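Local coordinates for protein dihydrodipicolinate synthase (Bacteroides thetaiotaomicron, PDB 4XKY) that probably catalyses a pyruvate-dependent aldol-type reaction through a Schiff-base intermediate, as a tetrameric TIM-barrel enzyme of the dihydrodipicolinate synthase and N-acetylneuraminate lyase family, at residues L22-E25 with G26-L30; L54-K57 with L58-E61; I80-S84 with I85-V89; A92-A95 with A96-A100. All blocks are in the same frame, centred on the assembly; numbering follows the deposited sequence.

Contact 1: residues L22-E25 with G26-L30; sequences LDVE and GLQRL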
ATOM      1  N   LEU A  22     -16.319  -2.805  31.870  1.00 26.22           N
ATOM      2  CA  LEU A  22     -15.495  -1.653  32.188  1.00 27.37           C
ATOM      3  C   LEU A  22     -14.932  -1.761  33.617  1.00 28.08           C
ATOM      4  O   LEU A  22     -15.661  -2.095  34.537  1.00 29.69           O
ATOM      5  CB  LEU A  22     -16.336  -0.372  32.067  1.00 27.46           C
ATOM      6  CG  LEU A  22     -15.617   0.991  32.176  1.00 28.74           C
ATOM      7  CD1 LEU A  22     -14.738   1.270  30.960  1.00 27.15           C
ATOM      8  CD2 LEU A  22     -16.621   2.131  32.358  1.00 29.81           C
ATOM      9  N   ASP A  23     -13.643  -1.461  33.778  1.00 28.26           N
ATOM     10  CA  ASP A  23     -12.982  -1.356  35.104  1.00 28.31           C
ATOM     11  C   ASP A  23     -13.178   0.046  35.674  1.00 28.71           C
ATOM     12  O   ASP A  23     -12.346   0.947  35.488  1.00 26.49           O
ATOM     13  CB  ASP A  23     -11.486  -1.655  34.986  1.00 28.73           C
ATOM     14  CG  ASP A  23     -10.714  -1.429  36.300  1.00 30.86           C
ATOM     15  OD1 ASP A  23     -11.313  -1.407  37.399  1.00 32.15           O
ATOM     16  OD2 ASP A  23      -9.491  -1.250  36.225  1.00 30.78           O
ATOM     17  N   VAL A  24     -14.289   0.235  36.365  1.00 30.73           N
ATOM     18  CA  VAL A  24     -14.655   1.579  36.836  1.00 31.13           C
ATOM     19  C   VAL A  24     -13.688   2.100  37.886  1.00 31.52           C
ATOM     20  O   VAL A  24     -13.318   3.253  37.860  1.00 30.52           O
ATOM     21  CB  VAL A  24     -16.087   1.631  37.376  1.00 32.65           C
ATOM     22  CG1 VAL A  24     -16.383   3.032  37.896  1.00 33.71           C
ATOM     23  CG2 VAL A  24     -17.075   1.265  36.268  1.00 33.18           C
ATOM     24  N   GLU A  25     -13.274   1.246  38.806  1.00 33.50           N
ATOM     25  CA  GLU A  25     -12.381   1.675  39.854  1.00 36.29           C
ATOM     26  C   GLU A  25     -11.028   2.071  39.301  1.00 34.51           C
ATOM     27  O   GLU A  25     -10.462   3.055  39.735  1.00 32.96           O
ATOM     28  CB  GLU A  25     -12.241   0.584  40.916  1.00 41.90           C
ATOM     29  CG  GLU A  25     -13.573   0.338  41.620  1.00 48.92           C
ATOM     30  CD  GLU A  25     -13.450   0.088  43.107  1.00 57.45           C
ATOM     31  OE1 GLU A  25     -13.841  -1.015  43.544  1.00 66.05           O
ATOM     32  OE2 GLU A  25     -12.977   0.993  43.838  1.00 62.47           O
ATOM     33  N   GLY A  26     -10.512   1.286  38.355  1.00 32.99           N
ATOM     34  CA  GLY A  26      -9.282   1.643  37.648  1.00 31.38           C
ATOM     35  C   GLY A  26      -9.405   2.948  36.907  1.00 30.34           C
ATOM     36  O   GLY A  26      -8.514   3.769  36.957  1.00 29.87           O
ATOM     37  N   LEU A  27     -10.525   3.144  36.225  1.00 30.91           N
ATOM     38  CA  LEU A  27     -10.763   4.388  35.496  1.00 30.89           C
ATOM     39  C   LEU A  27     -10.747   5.620  36.414  1.00 32.47           C
ATOM     40  O   LEU A  27     -10.171   6.639  36.068  1.00 32.96           O
ATOM     41  CB  LEU A  27     -12.087   4.311  34.771  1.00 30.04           C
ATOM     42  CG  LEU A  27     -12.502   5.582  34.055  1.00 28.73           C
ATOM     43  CD1 LEU A  27     -11.556   5.924  32.936  1.00 28.22           C
ATOM     44  CD2 LEU A  27     -13.880   5.347  33.516  1.00 29.60           C
ATOM     45  N   GLN A  28     -11.378   5.519  37.579  1.00 33.82           N
ATOM     46  CA  GLN A  28     -11.301   6.580  38.589  1.00 34.84           C
ATOM     47  C   GLN A  28      -9.873   6.839  39.012  1.00 34.11           C
ATOM     48  O   GLN A  28      -9.438   7.982  39.010  1.00 34.74           O
ATOM     49  CB  GLN A  28     -12.148   6.241  39.806  1.00 36.72           C
ATOM     50  CG  GLN A  28     -13.627   6.251  39.451  1.00 39.21           C
ATOM     51  CD  GLN A  28     -14.555   5.703  40.521  1.00 41.83           C
ATOM     52  OE1 GLN A  28     -14.115   5.258  41.584  1.00 46.89           O
ATOM     53  NE2 GLN A  28     -15.860   5.758  40.244  1.00 39.39           N
ATOM     54  N   ARG A  29      -9.126   5.789  39.342  1.00 33.02           N
ATOM     55  CA  ARG A  29      -7.718   5.993  39.705  1.00 34.07           C
ATOM     56  C   ARG A  29      -6.956   6.634  38.554  1.00 33.10           C
ATOM     57  O   ARG A  29      -6.142   7.522  38.790  1.00 32.65           O
ATOM     58  CB  ARG A  29      -7.012   4.708  40.144  1.00 34.80           C
ATOM     59  CG  ARG A  29      -7.289   4.285  41.583  1.00 37.03           C
ATOM     60  CD  ARG A  29      -6.428   3.087  41.978  1.00 37.83           C
ATOM     61  NE  ARG A  29      -6.808   1.905  41.200  1.00 38.92           N
ATOM     62  CZ  ARG A  29      -7.767   1.051  41.541  1.00 41.31           C
ATOM     63  NH1 ARG A  29      -8.448   1.200  42.678  1.00 43.67           N
ATOM     64  NH2 ARG A  29      -8.027   0.020  40.760  1.00 42.13           N
ATOM     65  N   LEU A  30      -7.212   6.185  37.319  1.00 31.05           N
ATOM     66  CA  LEU A  30      -6.506   6.731  36.153  1.00 30.47           C
ATOM     67  C   LEU A  30      -6.777   8.216  36.011  1.00 29.90           C
ATOM     68  O   LEU A  30      -5.849   9.003  35.844  1.00 29.84           O
ATOM     69  CB  LEU A  30      -6.904   5.988  34.872  1.00 30.62           C
ATOM     70  CG  LEU A  30      -6.337   6.458  33.529  1.00 31.19           C
ATOM     71  CD1 LEU A  30      -4.823   6.355  33.458  1.00 31.59           C
ATOM     72  CD2 LEU A  30      -6.965   5.680  32.381  1.00 30.76           C
TER
HETATM   73  O   HOH W   1      -8.020  -2.099  38.348  1.00 53.71           O
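Leu-22 and Leu-27 meet through their CD2 methyls, 4.4 Å apart, at the N-terminal end of helix 24-36 in a TIM-barrel chain. Both are buried, and Leu-22 also rests on Leu-58 and Asn-65 of helix 56-70, the neighbouring helix. Next along the chain, Asp-23 shows how an N-cap works. Its side chain reaches forward to the first helical turn (CG anti to the backbone N, chi1 174°), where OD1 accepts from the N-H of Gly-26 at 3.0 Å. That N-H reaches OD1 from above the carboxylate, 55° out of its plane. The Asp-23 carbonyl is also engaged, its O taking the N-H of Leu-27 at 2.9 Å, and OD2 is bonded to Ser-273 N from a loop late in the chain. One residue thus grips two early amides of the helix while tying its start to that loop. Val-24 opens the helix proper, its O accepting from Gln-28 N at 3.0 Å. Glu-25 continues the pattern with Arg-29 N, and its exposed carboxylate stays 4.7 Å from the guanidinium, measured between OE2 and NH1, too far for a direct bond. Arg-29 instead gives NE to Ile-271 O. A water donates to Asp-23 OD2 and accepts weakly from Arg-29 NH2 in the guanidinium plane, while Glu-25 O lies 3.8 Å above that plane, over the centre of the group.

Contact 2: residues L54-K57 with L58-E61; sequences LSYK and LRME
The N-terminal turn of helix 56-70, the helix of a beta-alpha-beta unit between strands 42-44 and 76-79, is begun by Ser-55 as N-cap to Leu-58. The serine OG lies between its own backbone N and carbonyl carbon (chi1 76°), from where it accepts from Leu-58 N at 3.1 Å; Asp-20 OD1 is its second partner. Next to the cap, Leu-54 and Leu-58 pack by their CD2 methyls, 3.9 Å apart. Tyr-56 then serves two neighbours. Met-60, extended as far as SD, sets that sulfur 4.4 Å from the centroid of the Tyr-56 ring, a Met-aromatic contact made obliquely, 56° off the ring normal. Arg-59 comes to the ring edge instead: NH1 is 3.8 Å from Tyr-56 CD1, and the ring stands nearly upright on the guanidinium, the planes 86° apart. A water donates to Leu-54 O at 2.7 Å and accepts from Arg-59 NH1 at 3.0 Å, and Asp-82 forms a salt bridge with the same NH1. The far end of the tyrosine is anchored by a bond from its OH to Glu-87 O. A neighbouring subunit supplies an acidic side chain that bonds to Tyr-56 N and an aromatic ring that meets the tyrosine. The Arg-59 side chain lies about 8 Å from that of Tyr-136, predicted to be the proton donor/acceptor. The whole is the capped start of a helix in a beta-alpha-beta unit of the TIM barrel.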
ATOM      1  N   LEU A  54     -14.221  -2.410  20.883  1.00 27.84           N
ATOM      2  CA  LEU A  54     -15.192  -2.466  21.982  1.00 27.44           C
ATOM      3  C   LEU A  54     -16.607  -2.393  21.472  1.00 27.88           C
ATOM      4  O   LEU A  54     -16.873  -1.793  20.452  1.00 27.35           O
ATOM      5  CB  LEU A  54     -14.967  -1.301  22.938  1.00 27.58           C
ATOM      6  CG  LEU A  54     -13.577  -1.275  23.576  1.00 29.00           C
ATOM      7  CD1 LEU A  54     -13.474  -0.140  24.562  1.00 28.64           C
ATOM      8  CD2 LEU A  54     -13.202  -2.595  24.228  1.00 30.33           C
ATOM      9  N   SER A  55     -17.518  -3.019  22.200  1.00 29.68           N
ATOM     10  CA  SER A  55     -18.927  -2.948  21.881  1.00 31.48           C
ATOM     11  C   SER A  55     -19.448  -1.508  22.044  1.00 32.72           C
ATOM     12  O   SER A  55     -18.849  -0.673  22.728  1.00 31.73           O
ATOM     13  CB  SER A  55     -19.712  -3.879  22.801  1.00 32.63           C
ATOM     14  OG  SER A  55     -19.838  -3.302  24.096  1.00 32.21           O
ATOM     15  N   TYR A  56     -20.576  -1.227  21.410  1.00 34.02           N
ATOM     16  CA  TYR A  56     -21.226   0.076  21.559  1.00 35.41           C
ATOM     17  C   TYR A  56     -21.560   0.368  22.997  1.00 33.00           C
ATOM     18  O   TYR A  56     -21.376   1.466  23.467  1.00 32.76           O
ATOM     19  CB  TYR A  56     -22.535   0.102  20.780  1.00 39.93           C
ATOM     20  CG  TYR A  56     -22.895   1.491  20.338  1.00 45.04           C
ATOM     21  CD1 TYR A  56     -22.122   2.132  19.379  1.00 46.75           C
ATOM     22  CD2 TYR A  56     -23.980   2.171  20.874  1.00 47.42           C
ATOM     23  CE1 TYR A  56     -22.421   3.405  18.950  1.00 49.53           C
ATOM     24  CE2 TYR A  56     -24.289   3.453  20.448  1.00 49.87           C
ATOM     25  CZ  TYR A  56     -23.495   4.059  19.482  1.00 48.82           C
ATOM     26  OH  TYR A  56     -23.734   5.317  19.009  1.00 50.82           O
ATOM     27  N   LYS A  57     -22.073  -0.626  23.704  1.00 33.05           N
ATOM     28  CA  LYS A  57     -22.366  -0.461  25.113  1.00 34.87           C
ATOM     29  C   LYS A  57     -21.143   0.012  25.884  1.00 33.55           C
ATOM     30  O   LYS A  57     -21.212   0.970  26.665  1.00 32.50           O
ATOM     31  CB  LYS A  57     -22.886  -1.775  25.696  1.00 40.41           C
ATOM     32  CG  LYS A  57     -23.276  -1.706  27.167  1.00 45.59           C
ATOM     33  CD  LYS A  57     -23.429  -3.110  27.741  1.00 51.44           C
ATOM     34  CE  LYS A  57     -22.119  -3.633  28.321  1.00 53.55           C
ATOM     35  NZ  LYS A  57     -22.218  -5.076  28.663  1.00 56.10           N
ATOM     36  N   LEU A  58     -20.008  -0.638  25.657  1.00 30.84           N
ATOM     37  CA  LEU A  58     -18.814  -0.288  26.422  1.00 30.93           C
ATOM     38  C   LEU A  58     -18.306   1.097  26.081  1.00 29.74           C
ATOM     39  O   LEU A  58     -17.925   1.840  26.964  1.00 30.26           O
ATOM     40  CB  LEU A  58     -17.729  -1.318  26.208  1.00 32.13           C
ATOM     41  CG  LEU A  58     -16.636  -1.491  27.234  1.00 34.24           C
ATOM     42  CD1 LEU A  58     -17.167  -1.509  28.640  1.00 36.23           C
ATOM     43  CD2 LEU A  58     -15.944  -2.797  26.941  1.00 34.54           C
ATOM     44  N   ARG A  59     -18.355   1.468  24.810  1.00 28.62           N
ATOM     45  CA  ARG A  59     -17.991   2.822  24.420  1.00 29.42           C
ATOM     46  C   ARG A  59     -18.905   3.833  25.169  1.00 30.17           C
ATOM     47  O   ARG A  59     -18.438   4.842  25.668  1.00 29.17           O
ATOM     48  CB  ARG A  59     -18.080   2.979  22.906  1.00 30.04           C
ATOM     49  CG  ARG A  59     -17.056   2.138  22.168  1.00 32.06           C
ATOM     50  CD  ARG A  59     -17.483   1.816  20.750  1.00 34.74           C
ATOM     51  NE  ARG A  59     -17.286   2.962  19.870  1.00 36.37           N
ATOM     52  CZ  ARG A  59     -17.761   3.043  18.634  1.00 38.30           C
ATOM     53  NH1 ARG A  59     -18.492   2.045  18.128  1.00 38.89           N
ATOM     54  NH2 ARG A  59     -17.527   4.137  17.916  1.00 39.00           N
ATOM     55  N   MET A  60     -20.196   3.543  25.275  1.00 31.11           N
ATOM     56  CA  MET A  60     -21.098   4.459  25.986  1.00 32.66           C
ATOM     57  C   MET A  60     -20.776   4.548  27.472  1.00 31.31           C
ATOM     58  O   MET A  60     -20.762   5.638  28.029  1.00 29.43           O
ATOM     59  CB  MET A  60     -22.558   4.102  25.758  1.00 36.01           C
ATOM     60  CG  MET A  60     -22.960   4.377  24.316  1.00 40.37           C
ATOM     61  SD  MET A  60     -24.673   4.074  23.817  1.00 49.35           S
ATOM     62  CE  MET A  60     -25.043   2.486  24.562  1.00 47.12           C
ATOM     63  N   GLU A  61     -20.478   3.418  28.099  1.00 31.84           N
ATOM     64  CA  GLU A  61     -20.087   3.418  29.499  1.00 32.53           C
ATOM     65  C   GLU A  61     -18.789   4.184  29.748  1.00 30.92           C
ATOM     66  O   GLU A  61     -18.663   4.852  30.761  1.00 30.99           O
ATOM     67  CB  GLU A  61     -19.981   2.001  30.024  1.00 34.17           C
ATOM     68  CG  GLU A  61     -21.321   1.292  29.985  1.00 39.22           C
ATOM     69  CD  GLU A  61     -21.280  -0.113  30.542  1.00 44.32           C
ATOM     70  OE1 GLU A  61     -20.178  -0.614  30.856  1.00 51.97           O
ATOM     71  OE2 GLU A  61     -22.360  -0.729  30.634  1.00 50.19           O
TER
HETATM   72  O   HOH W   2     -18.705  -0.891  18.750  1.00 38.51           O

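Contact 3: residues I80-S84 with I85-V89; sequences ISDTS and IVESV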
ATOM      1  N   ILE A  80     -15.771  10.189  18.341  1.00 28.96           N
ATOM      2  CA  ILE A  80     -17.049   9.695  17.831  1.00 29.84           C
ATOM      3  C   ILE A  80     -16.944   8.960  16.481  1.00 31.77           C
ATOM      4  O   ILE A  80     -17.976   8.593  15.920  1.00 35.44           O
ATOM      5  CB  ILE A  80     -18.080  10.834  17.675  1.00 29.87           C
ATOM      6  CG1 ILE A  80     -17.585  11.905  16.705  1.00 29.77           C
ATOM      7  CG2 ILE A  80     -18.403  11.469  19.027  1.00 29.21           C
ATOM      8  CD1 ILE A  80     -18.690  12.801  16.169  1.00 31.14           C
ATOM      9  N   SER A  81     -15.732   8.753  15.958  1.00 31.88           N
ATOM     10  CA  SER A  81     -15.556   8.083  14.651  1.00 34.35           C
ATOM     11  C   SER A  81     -16.189   6.696  14.684  1.00 34.59           C
ATOM     12  O   SER A  81     -16.104   5.986  15.674  1.00 32.03           O
ATOM     13  CB  SER A  81     -14.080   7.934  14.231  1.00 35.44           C
ATOM     14  OG  SER A  81     -13.328   9.122  14.425  1.00 36.55           O
ATOM     15  N   ASP A  82     -16.861   6.352  13.600  1.00 35.14           N
ATOM     16  CA  ASP A  82     -17.563   5.089  13.486  1.00 36.34           C
ATOM     17  C   ASP A  82     -17.805   4.901  12.015  1.00 36.20           C
ATOM     18  O   ASP A  82     -17.894   5.876  11.284  1.00 35.95           O
ATOM     19  CB  ASP A  82     -18.908   5.119  14.219  1.00 38.51           C
ATOM     20  CG  ASP A  82     -19.447   3.719  14.492  1.00 40.71           C
ATOM     21  OD1 ASP A  82     -19.982   3.059  13.571  1.00 41.39           O
ATOM     22  OD2 ASP A  82     -19.308   3.269  15.640  1.00 42.67           O
ATOM     23  N   THR A  83     -17.935   3.664  11.569  1.00 34.44           N
ATOM     24  CA  THR A  83     -18.216   3.439  10.161  1.00 35.75           C
ATOM     25  C   THR A  83     -19.638   3.905   9.852  1.00 34.68           C
ATOM     26  O   THR A  83     -19.931   4.251   8.711  1.00 35.81           O
ATOM     27  CB  THR A  83     -18.052   1.961   9.772  1.00 36.43           C
ATOM     28  OG1 THR A  83     -18.932   1.168  10.573  1.00 38.58           O
ATOM     29  CG2 THR A  83     -16.616   1.505  10.034  1.00 38.88           C
ATOM     30  N   SER A  84     -20.512   3.904  10.860  1.00 32.78           N
ATOM     31  CA  SER A  84     -21.895   4.405  10.696  1.00 34.06           C
ATOM     32  C   SER A  84     -22.060   5.824  11.226  1.00 32.85           C
ATOM     33  O   SER A  84     -21.848   6.082  12.404  1.00 30.70           O
ATOM     34  CB  SER A  84     -22.909   3.484  11.386  1.00 34.07           C
ATOM     35  OG  SER A  84     -24.139   4.156  11.607  1.00 35.06           O
ATOM     36  N   ILE A  85     -22.493   6.731  10.358  1.00 33.87           N
ATOM     37  CA  ILE A  85     -22.715   8.116  10.752  1.00 34.83           C
ATOM     38  C   ILE A  85     -23.846   8.215  11.759  1.00 34.85           C
ATOM     39  O   ILE A  85     -23.747   8.996  12.688  1.00 33.56           O
ATOM     40  CB  ILE A  85     -22.938   9.043   9.546  1.00 37.64           C
ATOM     41  CG1 ILE A  85     -21.610   9.158   8.784  1.00 39.04           C
ATOM     42  CG2 ILE A  85     -23.418  10.430   9.999  1.00 38.32           C
ATOM     43  CD1 ILE A  85     -21.740   9.790   7.418  1.00 42.43           C
ATOM     44  N   VAL A  86     -24.883   7.398  11.614  1.00 34.37           N
ATOM     45  CA  VAL A  86     -25.943   7.384  12.605  1.00 36.30           C
ATOM     46  C   VAL A  86     -25.338   7.077  13.990  1.00 34.77           C
ATOM     47  O   VAL A  86     -25.627   7.770  14.938  1.00 34.90           O
ATOM     48  CB  VAL A  86     -27.074   6.391  12.246  1.00 36.71           C
ATOM     49  CG1 VAL A  86     -27.947   6.127  13.465  1.00 37.73           C
ATOM     50  CG2 VAL A  86     -27.902   6.931  11.091  1.00 38.41           C
ATOM     51  N   GLU A  87     -24.485   6.057  14.090  1.00 33.33           N
ATOM     52  CA  GLU A  87     -23.871   5.694  15.368  1.00 33.57           C
ATOM     53  C   GLU A  87     -22.938   6.790  15.895  1.00 33.05           C
ATOM     54  O   GLU A  87     -22.908   7.091  17.089  1.00 31.73           O
ATOM     55  CB  GLU A  87     -23.095   4.366  15.245  1.00 32.95           C
ATOM     56  CG  GLU A  87     -23.938   3.154  14.866  1.00 35.39           C
ATOM     57  CD  GLU A  87     -25.105   2.901  15.794  1.00 37.67           C
ATOM     58  OE1 GLU A  87     -25.082   3.422  16.927  1.00 41.13           O
ATOM     59  OE2 GLU A  87     -26.060   2.201  15.381  1.00 38.90           O
ATOM     60  N   SER A  88     -22.182   7.392  14.987  1.00 33.31           N
ATOM     61  CA  SER A  88     -21.314   8.495  15.352  1.00 33.87           C
ATOM     62  C   SER A  88     -22.095   9.692  15.970  1.00 35.42           C
ATOM     63  O   SER A  88     -21.725  10.214  17.037  1.00 32.64           O
ATOM     64  CB  SER A  88     -20.476   8.901  14.138  1.00 35.03           C
ATOM     65  OG  SER A  88     -19.658  10.002  14.455  1.00 35.79           O
ATOM     66  N   VAL A  89     -23.188  10.098  15.318  1.00 35.41           N
ATOM     67  CA  VAL A  89     -24.008  11.188  15.819  1.00 36.43           C
ATOM     68  C   VAL A  89     -24.593  10.807  17.194  1.00 35.75           C
ATOM     69  O   VAL A  89     -24.611  11.622  18.103  1.00 33.98           O
ATOM     70  CB  VAL A  89     -25.108  11.574  14.807  1.00 37.49           C
ATOM     71  CG1 VAL A  89     -26.126  12.520  15.448  1.00 38.45           C
ATOM     72  CG2 VAL A  89     -24.464  12.213  13.568  1.00 37.77           C
TER
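Ile-80 and Ser-88 are joined by the shortest bond of this turn, the serine OG donating to Ile-80 O at 2.6 Å where the loop after strand 76-79 of the TIM barrel runs into helix 85-97. The hydroxyl approaches from above the carbonyl plane, 50° out of it, and so clamps the loop's first residue to the first turn of the helix. Two further side-chain bonds shape the entry. Asp-82 makes an Asx turn, with OD1 accepting from Ser-84 N at 2.9 Å through its anti lone pair, away from OD2. Ser-84 is the N-cap: its OG, swung opposite its own backbone N (chi1 161°), accepts from Glu-87 N at 3.1 Å. The backbone adds the first full helical bond, Ser-88 N to Ser-84 O at 2.9 Å. The loop is therefore bound both by its side chains and by its carbonyls.

Packing is modest. The Asp-82 and Glu-87 side chains run alongside each other, OD1 lying 3.8 Å from Glu-87 CB, and their carboxylates have different partners: Asp-82 is already paired with Arg-59, whereas Glu-87 OE2 bonds to the backbone of a neighbouring subunit, as Thr-83 OG1 also does. Ser-81, whose CB points away from the helix, has its OG hydrogen-bonded to the OH of Tyr-136, predicted to be the catalytic proton donor/acceptor, which places this turn beside the active site. At the start of the loop, the Ile-80 side chain lies against the same serine that bonds its carbonyl, CD1 3.4 Å from Ser-88 OG.

Contact 4: residues A92-A95 with A96-A100; sequences ACLA and ADHGA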
ATOM      1  N   ALA A  92     -21.981  11.371  19.840  1.00 31.81           N
ATOM      2  CA  ALA A  92     -21.860  12.814  20.059  1.00 32.68           C
ATOM      3  C   ALA A  92     -22.971  13.335  20.969  1.00 34.47           C
ATOM      4  O   ALA A  92     -22.682  14.067  21.892  1.00 35.30           O
ATOM      5  CB  ALA A  92     -21.866  13.585  18.754  1.00 32.32           C
ATOM      6  N   CYS A  93     -24.226  12.967  20.714  1.00 36.14           N
ATOM      7  CA  CYS A  93     -25.345  13.402  21.576  1.00 38.50           C
ATOM      8  C   CYS A  93     -25.228  12.889  23.015  1.00 38.93           C
ATOM      9  O   CYS A  93     -25.530  13.608  23.969  1.00 36.92           O
ATOM     10  CB  CYS A  93     -26.685  12.995  20.973  1.00 40.63           C
ATOM     11  SG  CYS A  93     -26.925  13.801  19.363  1.00 45.32           S
ATOM     12  N   LEU A  94     -24.776  11.650  23.158  1.00 37.88           N
ATOM     13  CA  LEU A  94     -24.532  11.070  24.457  1.00 38.31           C
ATOM     14  C   LEU A  94     -23.442  11.866  25.171  1.00 37.00           C
ATOM     15  O   LEU A  94     -23.613  12.283  26.310  1.00 39.35           O
ATOM     16  CB  LEU A  94     -24.112   9.614  24.305  1.00 39.33           C
ATOM     17  CG  LEU A  94     -23.738   8.994  25.652  1.00 40.39           C
ATOM     18  CD1 LEU A  94     -25.007   8.532  26.347  1.00 42.97           C
ATOM     19  CD2 LEU A  94     -22.756   7.849  25.509  1.00 41.17           C
ATOM     20  N   ALA A  95     -22.333  12.096  24.481  1.00 35.17           N
ATOM     21  CA  ALA A  95     -21.278  12.975  24.979  1.00 34.53           C
ATOM     22  C   ALA A  95     -21.830  14.318  25.459  1.00 36.36           C
ATOM     23  O   ALA A  95     -21.548  14.727  26.591  1.00 38.66           O
ATOM     24  CB  ALA A  95     -20.198  13.187  23.928  1.00 33.01           C
ATOM     25  N   ALA A  96     -22.638  14.989  24.642  1.00 36.50           N
ATOM     26  CA  ALA A  96     -23.221  16.275  25.070  1.00 38.94           C
ATOM     27  C   ALA A  96     -24.072  16.156  26.321  1.00 39.92           C
ATOM     28  O   ALA A  96     -23.931  16.966  27.232  1.00 41.13           O
ATOM     29  CB  ALA A  96     -24.052  16.913  23.964  1.00 38.89           C
ATOM     30  N   ASP A  97     -24.972  15.181  26.360  1.00 41.64           N
ATOM     31  CA  ASP A  97     -25.866  15.014  27.519  1.00 45.55           C
ATOM     32  C   ASP A  97     -25.118  14.779  28.823  1.00 44.83           C
ATOM     33  O   ASP A  97     -25.585  15.131  29.900  1.00 44.42           O
ATOM     34  CB  ASP A  97     -26.822  13.849  27.307  1.00 48.55           C
ATOM     35  CG  ASP A  97     -27.797  14.086  26.177  1.00 53.73           C
ATOM     36  OD1 ASP A  97     -28.074  15.255  25.830  1.00 60.06           O
ATOM     37  OD2 ASP A  97     -28.294  13.090  25.626  1.00 61.46           O
ATOM     38  N   HIS A  98     -23.950  14.164  28.727  1.00 44.55           N
ATOM     39  CA  HIS A  98     -23.157  13.901  29.917  1.00 42.11           C
ATOM     40  C   HIS A  98     -22.099  14.956  30.243  1.00 41.92           C
ATOM     41  O   HIS A  98     -21.314  14.787  31.173  1.00 41.32           O
ATOM     42  CB  HIS A  98     -22.579  12.513  29.787  1.00 40.56           C
ATOM     43  CG  HIS A  98     -23.623  11.468  29.955  1.00 42.19           C
ATOM     44  ND1 HIS A  98     -23.954  10.956  31.187  1.00 44.33           N
ATOM     45  CD2 HIS A  98     -24.495  10.926  29.079  1.00 43.73           C
ATOM     46  CE1 HIS A  98     -24.934  10.083  31.051  1.00 44.70           C
ATOM     47  NE2 HIS A  98     -25.284  10.051  29.781  1.00 45.26           N
ATOM     48  N   GLY A  99     -22.096  16.047  29.489  1.00 41.75           N
ATOM     49  CA  GLY A  99     -21.260  17.185  29.810  1.00 41.94           C
ATOM     50  C   GLY A  99     -19.869  17.180  29.202  1.00 40.79           C
ATOM     51  O   GLY A  99     -19.011  17.907  29.678  1.00 40.51           O
ATOM     52  N   ALA A 100     -19.627  16.395  28.151  1.00 39.14           N
ATOM     53  CA  ALA A 100     -18.337  16.467  27.458  1.00 37.59           C
ATOM     54  C   ALA A 100     -18.265  17.824  26.788  1.00 38.36           C
ATOM     55  O   ALA A 100     -19.288  18.462  26.592  1.00 39.08           O
ATOM     56  CB  ALA A 100     -18.190  15.363  26.419  1.00 36.97           C
TER
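Ala-95 and Ala-100 face each other with CB atoms 3.9 Å apart, the apolar touch of a Schellman motif that ends helix 85-97. The motif rests on two backbone bonds. Ala-100 N donates to Ala-95 O at 3.0 Å, from above the carbonyl plane by 36°, and Gly-99 N donates to Ala-96 O at 3.1 Å. Gly-99 makes the reversal possible: its phi of 90° would jam a side chain against the carbonyl before it. Ala-95 O also receives a weak bond from His-98 N, whose stronger bond is the helical one to Leu-94 O at 3.1 Å. Further out, Ala-95 and Ala-100 both touch Val-78 of strand 76-79, seating the helix end on the barrel wall; Leu-94 and His-98 turn to helix 56-70, with Leu-94 on Met-60 and Ile-63 and His-98 on Lys-64 and Cys-67. The imidazole lies beside the leucine: Leu-94 CD1 is 3.7 Å from His-98 CD2, and Leu-94 O comes to the ring edge in its plane, 3.2 Å from the same CD2.

Overall arrangement
From the N terminus, the four contacts come in series; none nests within or crosses another, and each is a turn closed within one short run of chain. Contact 1 starts helix 24-36 and contact 2 helix 56-70, and they touch where Leu-22 lies against Leu-58. Contact 3 closes the loop from strand 76-79 into helix 85-97, and contact 4 ends that same helix before strand 102-105, so they mark its two ends. Contact 2 ties to both of these, through polar bonds to contact 3 and through Met-60 on Leu-94 to contact 4. Together they link three successive outer helices of the TIM barrel, while contacts 2 and 3 also meet a neighbouring subunit.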